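Local atomic coordinates of putative carbonic anhydrase (PDB entry 3LAS), a protein that probably catalyses the reversible, zinc-dependent conversion of hydrogencarbonate and a proton into carbon dioxide and water, as a beta-class carbonic anhydrase. Residues D40-V45 / H91-A96; Q97-A102 / F121-D126; G63-D68 / V131-A136. All coordinates share one frame; numbering follows the deposited sequence. Where two conformers were deposited one is given.

The three contacts are arranged around the zinc site. Contact 1 holds His91 and Cys94, which bind the metal together with Cys38. Both other contacts touch Cys94: contact 2 through Phe124, contact 3 through Gly63. Contact 2 follows directly along the chain, its centre about 15 Å from that of contact 1; Ala96 O and Phe124 N are 3.0 Å apart, a probable hydrogen bond. Contact 3, also about 15 Å from contact 1 between centres, brings Gly63 CA to 3.8 Å from Cys94 SG. Contacts 2 and 3 meet through Arg65 NH1, which lies 2.9 Å from Leu122 O, a probable hydrogen bond. All three reach the second subunit.

Contact 1: D40-V45 / H91-A96; sequences DSRLHV and HTDCGA. With ZN (zinc ion), chain C.
Arg42 and Asp93 meet nearly at right angles, the carboxylate turned well out of the guanidinium plane. NH1 of Arg42 makes an almost straight hydrogen bond, part of a salt bridge, to Asp93 OD2 (2.8 Å), arriving on the anti side of that oxygen, while Arg42 NH2 bonds the backbone O of Asp93 (2.9 Å) from above its carbonyl plane. The end-on pair of nitrogens thus grips one side chain and one carbonyl of the same residue. The other edge of the guanidinium faces Asp40 side-on: Arg42 NE gives its hydrogen to the syn lone pair of Asp40 OD1 at 2.9 Å, and NH2 reaches OD2. A bend at chi3 (-65°) swings the end of Arg42 round to lie between the two aspartates. Asp40 OD1 also accepts from Arg42 N, 2.8 Å away, closing an Asx turn within the type I turn from Asp40 to Leu43. Leu25 O of the second subunit takes a further bond from Arg42 NH1.

In the conformer given, held by these bonds, the Asp40 carboxylate lies obliquely to the His91 ring, the planes 50° apart, and OD2 comes to 3.3 Å from His91 CE1. His91 NE2 binds zinc at 2.0 Å, and its ND1 donates to Thr92 O. Cys94 SG supplies a second ligand, Cys38 a third and a water the fourth. That water donates to Asp40 OD2 at 3.0 Å and accepts from Gly95 N. Asp40 OD2 itself stays 4.2 Å from the zinc ion. Although Asp40 is a predicted metal ligand, in this conformer it meets the metal through water, paired with Arg42 as in the open, water-ligated form of beta-class carbonic anhydrases, an arrangement consistent with a site ready for hydration chemistry.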
loop_
_atom_site.group_PDB
_atom_site.type_symbol
_atom_site.label_atom_id
_atom_site.label_comp_id
_atom_site.label_asym_id
_atom_site.label_seq_id
_atom_site.Cartn_x
_atom_site.Cartn_y
_atom_site.Cartn_z
ATOM N N ASP A 40 0.046 0.995 -8.363
ATOM C CA ASP A 40 0.669 1.179 -9.654
ATOM C C ASP A 40 2.177 1.348 -9.605
ATOM O O ASP A 40 2.718 2.170 -8.882
ATOM C CB ASP A 40 0.052 2.394 -10.349
ATOM C CG ASP A 40 0.421 2.414 -11.799
ATOM O OD1 ASP A 40 1.459 3.050 -12.154
ATOM O OD2 ASP A 40 -0.378 1.901 -12.594
ATOM N N SER A 41 2.824 0.531 -10.432
ATOM C CA SER A 41 4.318 0.473 -10.483
ATOM C C SER A 41 4.948 1.768 -10.936
ATOM O O SER A 41 6.165 1.985 -10.735
ATOM C CB SER A 41 4.754 -0.642 -11.415
ATOM O OG SER A 41 4.367 -0.357 -12.783
ATOM N N ARG A 42 4.170 2.662 -11.581
ATOM C CA ARG A 42 4.719 3.919 -12.144
ATOM C C ARG A 42 4.546 5.072 -11.190
ATOM O O ARG A 42 4.799 6.223 -11.574
ATOM C CB ARG A 42 4.032 4.236 -13.454
ATOM C CG ARG A 42 4.147 3.055 -14.484
ATOM C CD ARG A 42 3.139 3.183 -15.607
ATOM N NE ARG A 42 1.785 3.052 -15.063
ATOM C CZ ARG A 42 0.694 3.168 -15.812
ATOM N NH1 ARG A 42 0.790 3.379 -17.153
ATOM N NH2 ARG A 42 -0.496 3.202 -15.252
ATOM N N LEU A 43 4.116 4.802 -9.957
ATOM C CA LEU A 43 4.005 5.804 -8.927
ATOM C C LEU A 43 4.943 5.483 -7.793
ATOM O O LEU A 43 4.757 4.442 -7.107
ATOM C CB LEU A 43 2.561 5.972 -8.468
ATOM C CG LEU A 43 2.318 6.822 -7.221
ATOM C CD1 LEU A 43 2.872 8.270 -7.320
ATOM C CD2 LEU A 43 0.883 6.795 -6.874
ATOM N N HIS A 44 5.993 6.312 -7.640
ATOM C CA HIS A 44 6.863 6.218 -6.460
ATOM C C HIS A 44 6.496 7.403 -5.588
ATOM O O HIS A 44 6.764 8.565 -5.954
ATOM C CB HIS A 44 8.326 6.150 -6.865
ATOM C CG HIS A 44 8.707 4.815 -7.425
ATOM N ND1 HIS A 44 9.988 4.592 -7.885
ATOM C CD2 HIS A 44 7.999 3.658 -7.572
ATOM C CE1 HIS A 44 10.050 3.359 -8.312
ATOM N NE2 HIS A 44 8.884 2.745 -8.141
ATOM N N VAL A 45 5.771 7.110 -4.517
ATOM C CA VAL A 45 5.072 8.145 -3.747
ATOM C C VAL A 45 6.022 9.126 -3.101
ATOM O O VAL A 45 5.763 10.345 -3.057
ATOM C CB VAL A 45 4.180 7.457 -2.695
ATOM C CG1 VAL A 45 3.526 8.490 -1.876
ATOM C CG2 VAL A 45 3.147 6.625 -3.377
ATOM N N HIS A 91 -4.976 7.949 -9.895
ATOM C CA HIS A 91 -4.015 8.295 -10.953
ATOM C C HIS A 91 -4.562 7.959 -12.281
ATOM O O HIS A 91 -5.529 7.181 -12.411
ATOM C CB HIS A 91 -2.673 7.603 -10.716
ATOM C CG HIS A 91 -2.700 6.122 -10.994
ATOM N ND1 HIS A 91 -2.446 5.583 -12.229
ATOM C CD2 HIS A 91 -3.104 5.074 -10.216
ATOM C CE1 HIS A 91 -2.628 4.263 -12.188
ATOM N NE2 HIS A 91 -3.065 3.946 -10.974
ATOM N N THR A 92 -3.957 8.568 -13.329
ATOM C CA THR A 92 -4.384 8.324 -14.742
ATOM C C THR A 92 -3.870 7.003 -15.193
ATOM O O THR A 92 -2.836 6.449 -14.728
ATOM C CB THR A 92 -3.843 9.478 -15.628
ATOM O OG1 THR A 92 -2.393 9.450 -15.591
ATOM C CG2 THR A 92 -4.405 10.851 -15.142
ATOM N N ASP A 93 -4.549 6.442 -16.188
ATOM C CA ASP A 93 -4.228 5.155 -16.751
ATOM C C ASP A 93 -4.201 4.074 -15.663
ATOM O O ASP A 93 -3.325 3.208 -15.632
ATOM C CB ASP A 93 -2.929 5.173 -17.551
ATOM C CG ASP A 93 -2.748 3.941 -18.428
ATOM O OD1 ASP A 93 -3.758 3.390 -18.960
ATOM O OD2 ASP A 93 -1.608 3.496 -18.651
ATOM N N CYS A 94 -5.186 4.057 -14.793
ATOM C CA CYS A 94 -5.262 3.063 -13.716
ATOM C C CYS A 94 -5.890 1.777 -14.216
ATOM O O CYS A 94 -6.848 1.756 -15.035
ATOM C CB CYS A 94 -6.065 3.631 -12.593
ATOM S SG CYS A 94 -6.190 2.554 -11.093
ATOM N N GLY A 95 -5.349 0.659 -13.726
ATOM C CA GLY A 95 -5.878 -0.644 -14.025
ATOM C C GLY A 95 -7.348 -0.758 -13.670
ATOM O O GLY A 95 -8.098 -1.530 -14.316
ATOM N N ALA A 96 -7.843 0.029 -12.697
ATOM C CA ALA A 96 -9.286 -0.015 -12.366
ATOM C C ALA A 96 -10.144 0.446 -13.440
ATOM O O ALA A 96 -11.399 0.156 -13.385
ATOM C CB ALA A 96 -9.484 0.873 -11.071
HETATM ZN ZN ZN C . -3.990 2.179 -10.526
HETATM O O HOH W 1 -3.075 0.731 -11.834
#

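Contact 2: Q97-A102 / F121-D126; sequences QTFTNA and FLPFTD. With GAI (guanidine), chain I.
Asn101 OD1 accepts a hydrogen from Phe121 N at 2.9 Å, the donor tilted out of the amide's carbonyl plane. The bond ties the first turn of helix 101-112, whose N-cap is Thr100, to the loop that leads back from its far end toward helix 127-140, within the beta-class carbonic anhydrase fold. Asn101 CG stands beside its own backbone nitrogen (chi1 -77°), which brings the amide across to the loop; there OD1 also lies at the edge of the Phe121 ring and 3.5 Å from Pro123 CD. The other end of the amide is held as well, since Asn101 ND2 donates to Asp120.

Next to this bond the contact becomes apolar. Pro123 CB sits over one face of the Phe99 ring, 4.2 Å from its centroid, in a CH-pi contact, and Phe121 CB approaches the same ring at CE1, 3.7 Å away. Phe99 crosses both of these side chains at about a right angle. The ring of Phe121 turns away from the segment 97-102, meets Phe104 edge-to-face, and packs on Val75 of the second subunit. Guanidine lies beside its outer end, with N3 3.7 Å from Phe121 CZ, and is hydrogen-bonded to Asp68 O of the second subunit.

At the other end, Gln97 passes obliquely across Phe124. CG of Gln97 lies 3.6 Å from Phe124 CE1, with amide and ring planes 43° apart. In the conformer given, Gln97 OE1 accepts from the backbone N of Cys94, a zinc ligand, and the chain, extended beyond CG, carries NE2 to a weak bond with Thr125 O. A CA-H...O contact completes this end, with Gln97 CA 3.1 Å from Phe124 O.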
loop_
_atom_site.group_PDB
_atom_site.type_symbol
_atom_site.label_atom_id
_atom_site.label_comp_id
_atom_site.label_asym_id
_atom_site.label_seq_id
_atom_site.Cartn_x
_atom_site.Cartn_y
_atom_site.Cartn_z
ATOM N N GLN A 97 -9.645 1.151 -14.425
ATOM C CA GLN A 97 -10.490 1.654 -15.538
ATOM C C GLN A 97 -10.487 0.662 -16.657
ATOM O O GLN A 97 -11.098 0.891 -17.713
ATOM C CB GLN A 97 -9.907 2.941 -16.135
ATOM C CG GLN A 97 -9.848 3.975 -15.152
ATOM C CD GLN A 97 -9.146 5.223 -15.576
ATOM O OE1 GLN A 97 -7.926 5.290 -15.663
ATOM N NE2 GLN A 97 -9.927 6.241 -15.814
ATOM N N THR A 98 -9.823 -0.480 -16.542
ATOM C CA THR A 98 -9.668 -1.414 -17.675
ATOM C C THR A 98 -10.532 -2.610 -17.682
ATOM O O THR A 98 -10.431 -3.431 -18.584
ATOM C CB THR A 98 -8.202 -1.872 -17.774
ATOM O OG1 THR A 98 -7.857 -2.759 -16.705
ATOM C CG2 THR A 98 -7.230 -0.653 -17.817
ATOM N N PHE A 99 -11.381 -2.733 -16.661
ATOM C CA PHE A 99 -12.306 -3.904 -16.576
ATOM C C PHE A 99 -13.568 -3.527 -15.890
ATOM O O PHE A 99 -13.637 -2.549 -15.145
ATOM C CB PHE A 99 -11.583 -5.072 -15.876
ATOM C CG PHE A 99 -11.365 -4.818 -14.410
ATOM C CD1 PHE A 99 -12.315 -5.230 -13.447
ATOM C CD2 PHE A 99 -10.200 -4.197 -13.952
ATOM C CE1 PHE A 99 -12.067 -4.918 -12.083
ATOM C CE2 PHE A 99 -9.981 -3.959 -12.650
ATOM C CZ PHE A 99 -10.924 -4.239 -11.687
ATOM N N THR A 100 -14.599 -4.346 -16.115
ATOM C CA THR A 100 -15.824 -4.338 -15.294
ATOM C C THR A 100 -15.827 -5.597 -14.423
ATOM O O THR A 100 -15.240 -6.622 -14.709
ATOM C CB THR A 100 -17.122 -4.364 -16.150
ATOM O OG1 THR A 100 -17.196 -5.600 -16.829
ATOM C CG2 THR A 100 -17.076 -3.216 -17.155
ATOM N N ASN A 101 -16.601 -5.515 -13.320
ATOM C CA ASN A 101 -16.741 -6.711 -12.530
ATOM C C ASN A 101 -17.291 -7.873 -13.282
ATOM O O ASN A 101 -16.792 -9.009 -13.106
ATOM C CB ASN A 101 -17.642 -6.468 -11.285
ATOM C CG ASN A 101 -16.999 -5.744 -10.177
ATOM O OD1 ASN A 101 -15.760 -5.878 -9.925
ATOM N ND2 ASN A 101 -17.814 -4.968 -9.417
ATOM N N ALA A 102 -18.282 -7.643 -14.121
ATOM C CA ALA A 102 -18.843 -8.751 -14.854
ATOM C C ALA A 102 -17.860 -9.416 -15.803
ATOM O O ALA A 102 -17.751 -10.610 -15.820
ATOM C CB ALA A 102 -20.109 -8.217 -15.636
ATOM N N PHE A 121 -14.611 -6.030 -7.256
ATOM C CA PHE A 121 -13.210 -5.674 -7.486
ATOM C C PHE A 121 -12.960 -4.192 -7.506
ATOM O O PHE A 121 -11.779 -3.753 -7.662
ATOM C CB PHE A 121 -12.644 -6.374 -8.733
ATOM C CG PHE A 121 -12.505 -7.866 -8.489
ATOM C CD1 PHE A 121 -11.323 -8.393 -8.012
ATOM C CD2 PHE A 121 -13.578 -8.719 -8.732
ATOM C CE1 PHE A 121 -11.188 -9.752 -7.729
ATOM C CE2 PHE A 121 -13.417 -10.120 -8.456
ATOM C CZ PHE A 121 -12.208 -10.582 -7.932
ATOM N N LEU A 122 -14.000 -3.372 -7.346
ATOM C CA LEU A 122 -13.879 -1.930 -7.155
ATOM C C LEU A 122 -13.323 -1.170 -8.362
ATOM O O LEU A 122 -12.524 -0.248 -8.232
ATOM C CB LEU A 122 -13.161 -1.507 -5.861
ATOM C CG LEU A 122 -13.625 -2.174 -4.606
ATOM C CD1 LEU A 122 -12.740 -1.890 -3.391
ATOM C CD2 LEU A 122 -15.086 -1.838 -4.301
ATOM N N PRO A 123 -13.743 -1.487 -9.618
ATOM C CA PRO A 123 -13.347 -0.691 -10.769
ATOM C C PRO A 123 -13.962 0.699 -10.743
ATOM O O PRO A 123 -14.914 0.932 -9.943
ATOM C CB PRO A 123 -13.892 -1.532 -11.996
ATOM C CG PRO A 123 -15.176 -2.128 -11.422
ATOM C CD PRO A 123 -14.782 -2.500 -9.952
ATOM N N PHE A 124 -13.461 1.529 -11.626
ATOM C CA PHE A 124 -14.132 2.845 -11.797
ATOM C C PHE A 124 -13.869 3.277 -13.225
ATOM O O PHE A 124 -12.878 2.863 -13.940
ATOM C CB PHE A 124 -13.601 3.888 -10.738
ATOM C CG PHE A 124 -12.123 4.216 -10.820
ATOM C CD1 PHE A 124 -11.634 5.025 -11.817
ATOM C CD2 PHE A 124 -11.285 3.783 -9.829
ATOM C CE1 PHE A 124 -10.263 5.387 -11.837
ATOM C CE2 PHE A 124 -9.902 4.153 -9.822
ATOM C CZ PHE A 124 -9.424 4.904 -10.819
ATOM N N THR A 125 -14.646 4.294 -13.621
ATOM C CA THR A 125 -14.443 4.883 -14.941
ATOM C C THR A 125 -14.063 6.358 -14.927
ATOM O O THR A 125 -13.315 6.864 -15.792
ATOM C CB THR A 125 -15.745 4.778 -15.859
ATOM O OG1 THR A 125 -16.936 5.062 -15.122
ATOM C CG2 THR A 125 -15.767 3.332 -16.392
ATOM N N ASP A 126 -14.556 7.091 -13.945
ATOM C CA ASP A 126 -14.358 8.547 -13.874
ATOM C C ASP A 126 -13.466 8.774 -12.685
ATOM O O ASP A 126 -13.830 8.465 -11.547
ATOM C CB ASP A 126 -15.732 9.152 -13.688
ATOM C CG ASP A 126 -15.739 10.666 -13.595
ATOM O OD1 ASP A 126 -14.914 11.264 -12.950
ATOM O OD2 ASP A 126 -16.705 11.284 -14.168
HETATM C C GAI I . -11.393 -10.779 -3.443
HETATM N N1 GAI I . -10.754 -11.021 -2.289
HETATM N N2 GAI I . -12.093 -9.741 -3.841
HETATM N N3 GAI I . -11.834 -11.523 -4.361
#

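Contact 3: G63-D68 / V131-A136; sequences GGRVTD and VREDIA
Asp134 and Arg65 form the first of two salt bridges that join the loop after strand 56-61 to helix 127-140. Arg65 NE points almost straight at Asp134 OD2, 2.7 Å away, with the oxygen in the guanidinium plane and met on its syn side; the two flat groups nevertheless stand 63° apart. In the conformer given, Arg65 NH2 reaches Glu133 OE1 at 2.9 Å, coming from above that carboxylate, and it adds a weak bond to Asp134 OD2. Bends at chi2 and chi3 (-45° and -47°) turn the end of the arginine toward the helix: its NE side meets Asp134, while the N-H of NH2 that points away from NE reaches Glu133. NH1 is taken by Leu122 O.

Backbone and water bonds use the other oxygen. Asp134 OD1 accepts from Val66 N at 2.9 Å in a practically straight line, although the donor stands well above the carboxylate plane. A water donates to the same oxygen at 2.7 Å and to Val66 O, so Asp134 OD1 holds Val66 N directly and Val66 O through the water. OD2 has a further, weak partner in His90. The buried carboxylate is therefore held at both oxygens, which probably favours its charged form.

Van der Waals contact is slighter: Val66 CG2 rests 3.8 Å from Asp134 CB, the two side chains passing in opposite directions, and Leu137 and Leu138 of the helix extend this apolar patch.

Together Arg65, Glu133 and Asp134 make a salt-bridge network fastening a helix to a strand-to-helix loop at the sheet of this alpha/beta fold, close to the zinc site.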
loop_
_atom_site.group_PDB
_atom_site.type_symbol
_atom_site.label_atom_id
_atom_site.label_comp_id
_atom_site.label_asym_id
_atom_site.label_seq_id
_atom_site.Cartn_x
_atom_site.Cartn_y
_atom_site.Cartn_z
ATOM N N GLY A 63 -6.225 0.424 -7.253
ATOM C CA GLY A 63 -7.066 1.596 -7.508
ATOM C C GLY A 63 -7.000 2.656 -6.429
ATOM O O GLY A 63 -7.512 3.768 -6.626
ATOM N N GLY A 64 -6.361 2.441 -5.273
ATOM C CA GLY A 64 -6.390 3.425 -4.186
ATOM C C GLY A 64 -7.794 3.488 -3.609
ATOM O O GLY A 64 -8.234 4.590 -3.177
ATOM N N ARG A 65 -8.542 2.391 -3.547
ATOM C CA ARG A 65 -9.954 2.409 -3.112
ATOM C C ARG A 65 -10.104 2.259 -1.627
ATOM O O ARG A 65 -9.290 1.575 -0.967
ATOM C CB ARG A 65 -10.692 1.258 -3.727
ATOM C CG ARG A 65 -10.579 1.190 -5.300
ATOM C CD ARG A 65 -10.777 2.518 -6.016
ATOM N NE ARG A 65 -11.926 3.363 -5.612
ATOM C CZ ARG A 65 -13.136 3.226 -6.134
ATOM N NH1 ARG A 65 -13.413 2.266 -7.001
ATOM N NH2 ARG A 65 -13.991 4.128 -5.724
ATOM N N VAL A 66 -11.067 2.873 -1.002
ATOM C CA VAL A 66 -11.263 2.716 0.425
ATOM C C VAL A 66 -12.035 1.441 0.630
ATOM O O VAL A 66 -13.077 1.125 -0.047
ATOM C CB VAL A 66 -11.978 3.970 0.990
ATOM C CG1 VAL A 66 -12.550 3.642 2.383
ATOM C CG2 VAL A 66 -10.976 5.137 0.998
ATOM N N THR A 67 -11.483 0.572 1.455
ATOM C CA THR A 67 -11.963 -0.783 1.834
ATOM C C THR A 67 -11.936 -0.928 3.345
ATOM O O THR A 67 -11.365 -0.065 4.022
ATOM C CB THR A 67 -11.052 -1.873 1.214
ATOM O OG1 THR A 67 -9.753 -1.717 1.854
ATOM C CG2 THR A 67 -10.923 -1.667 -0.353
ATOM N N ASP A 68 -12.432 -2.038 3.840
ATOM C CA ASP A 68 -12.297 -2.341 5.263
ATOM C C ASP A 68 -10.843 -2.396 5.692
ATOM O O ASP A 68 -10.538 -1.955 6.806
ATOM C CB ASP A 68 -12.993 -3.664 5.645
ATOM C CG ASP A 68 -14.524 -3.577 5.586
ATOM O OD1 ASP A 68 -15.111 -2.522 5.533
ATOM O OD2 ASP A 68 -15.119 -4.690 5.652
ATOM N N VAL A 131 -12.388 9.394 -6.662
ATOM C CA VAL A 131 -11.766 10.068 -5.503
ATOM C C VAL A 131 -12.869 10.560 -4.595
ATOM O O VAL A 131 -12.822 10.359 -3.379
ATOM C CB VAL A 131 -10.878 11.207 -5.996
ATOM C CG1 VAL A 131 -10.358 12.035 -4.784
ATOM C CG2 VAL A 131 -9.668 10.685 -6.750
ATOM N N ARG A 132 -13.888 11.208 -5.126
ATOM C CA ARG A 132 -14.981 11.724 -4.280
ATOM C C ARG A 132 -15.702 10.565 -3.579
ATOM O O ARG A 132 -16.059 10.690 -2.389
ATOM C CB ARG A 132 -16.017 12.437 -5.119
ATOM C CG ARG A 132 -15.484 13.679 -5.727
ATOM C CD ARG A 132 -16.624 14.391 -6.599
ATOM N NE ARG A 132 -15.914 15.507 -7.243
ATOM C CZ ARG A 132 -15.750 15.679 -8.522
ATOM N NH1 ARG A 132 -16.344 14.947 -9.419
ATOM N NH2 ARG A 132 -14.991 16.673 -8.916
ATOM N N GLU A 133 -15.902 9.432 -4.238
ATOM C CA GLU A 133 -16.576 8.305 -3.592
ATOM C C GLU A 133 -15.717 7.773 -2.417
ATOM O O GLU A 133 -16.258 7.457 -1.341
ATOM C CB GLU A 133 -16.821 7.214 -4.623
ATOM C CG GLU A 133 -17.351 5.937 -4.092
ATOM C CD GLU A 133 -17.536 4.864 -5.208
ATOM O OE1 GLU A 133 -16.752 4.925 -6.181
ATOM O OE2 GLU A 133 -18.500 4.014 -5.089
ATOM N N ASP A 134 -14.394 7.700 -2.608
ATOM C CA ASP A 134 -13.540 7.145 -1.542
ATOM C C ASP A 134 -13.451 8.116 -0.371
ATOM O O ASP A 134 -13.498 7.690 0.830
ATOM C CB ASP A 134 -12.154 6.823 -2.147
ATOM C CG ASP A 134 -12.193 5.532 -2.894
ATOM O OD1 ASP A 134 -12.897 4.590 -2.501
ATOM O OD2 ASP A 134 -11.446 5.383 -3.830
ATOM N N ILE A 135 -13.429 9.419 -0.640
ATOM C CA ILE A 135 -13.474 10.437 0.461
ATOM C C ILE A 135 -14.781 10.273 1.185
ATOM O O ILE A 135 -14.766 10.303 2.453
ATOM C CB ILE A 135 -13.225 11.799 -0.096
ATOM C CG1 ILE A 135 -11.744 11.908 -0.539
ATOM C CG2 ILE A 135 -13.574 12.860 1.010
ATOM C CD1 ILE A 135 -11.439 13.278 -1.163
ATOM N N ALA A 136 -15.923 10.100 0.484
ATOM C CA ALA A 136 -17.204 9.898 1.211
ATOM C C ALA A 136 -17.202 8.657 2.037
ATOM O O ALA A 136 -17.735 8.707 3.189
ATOM C CB ALA A 136 -18.340 9.825 0.196
HETATM O O HOH W 2 -13.966 2.065 -2.707
#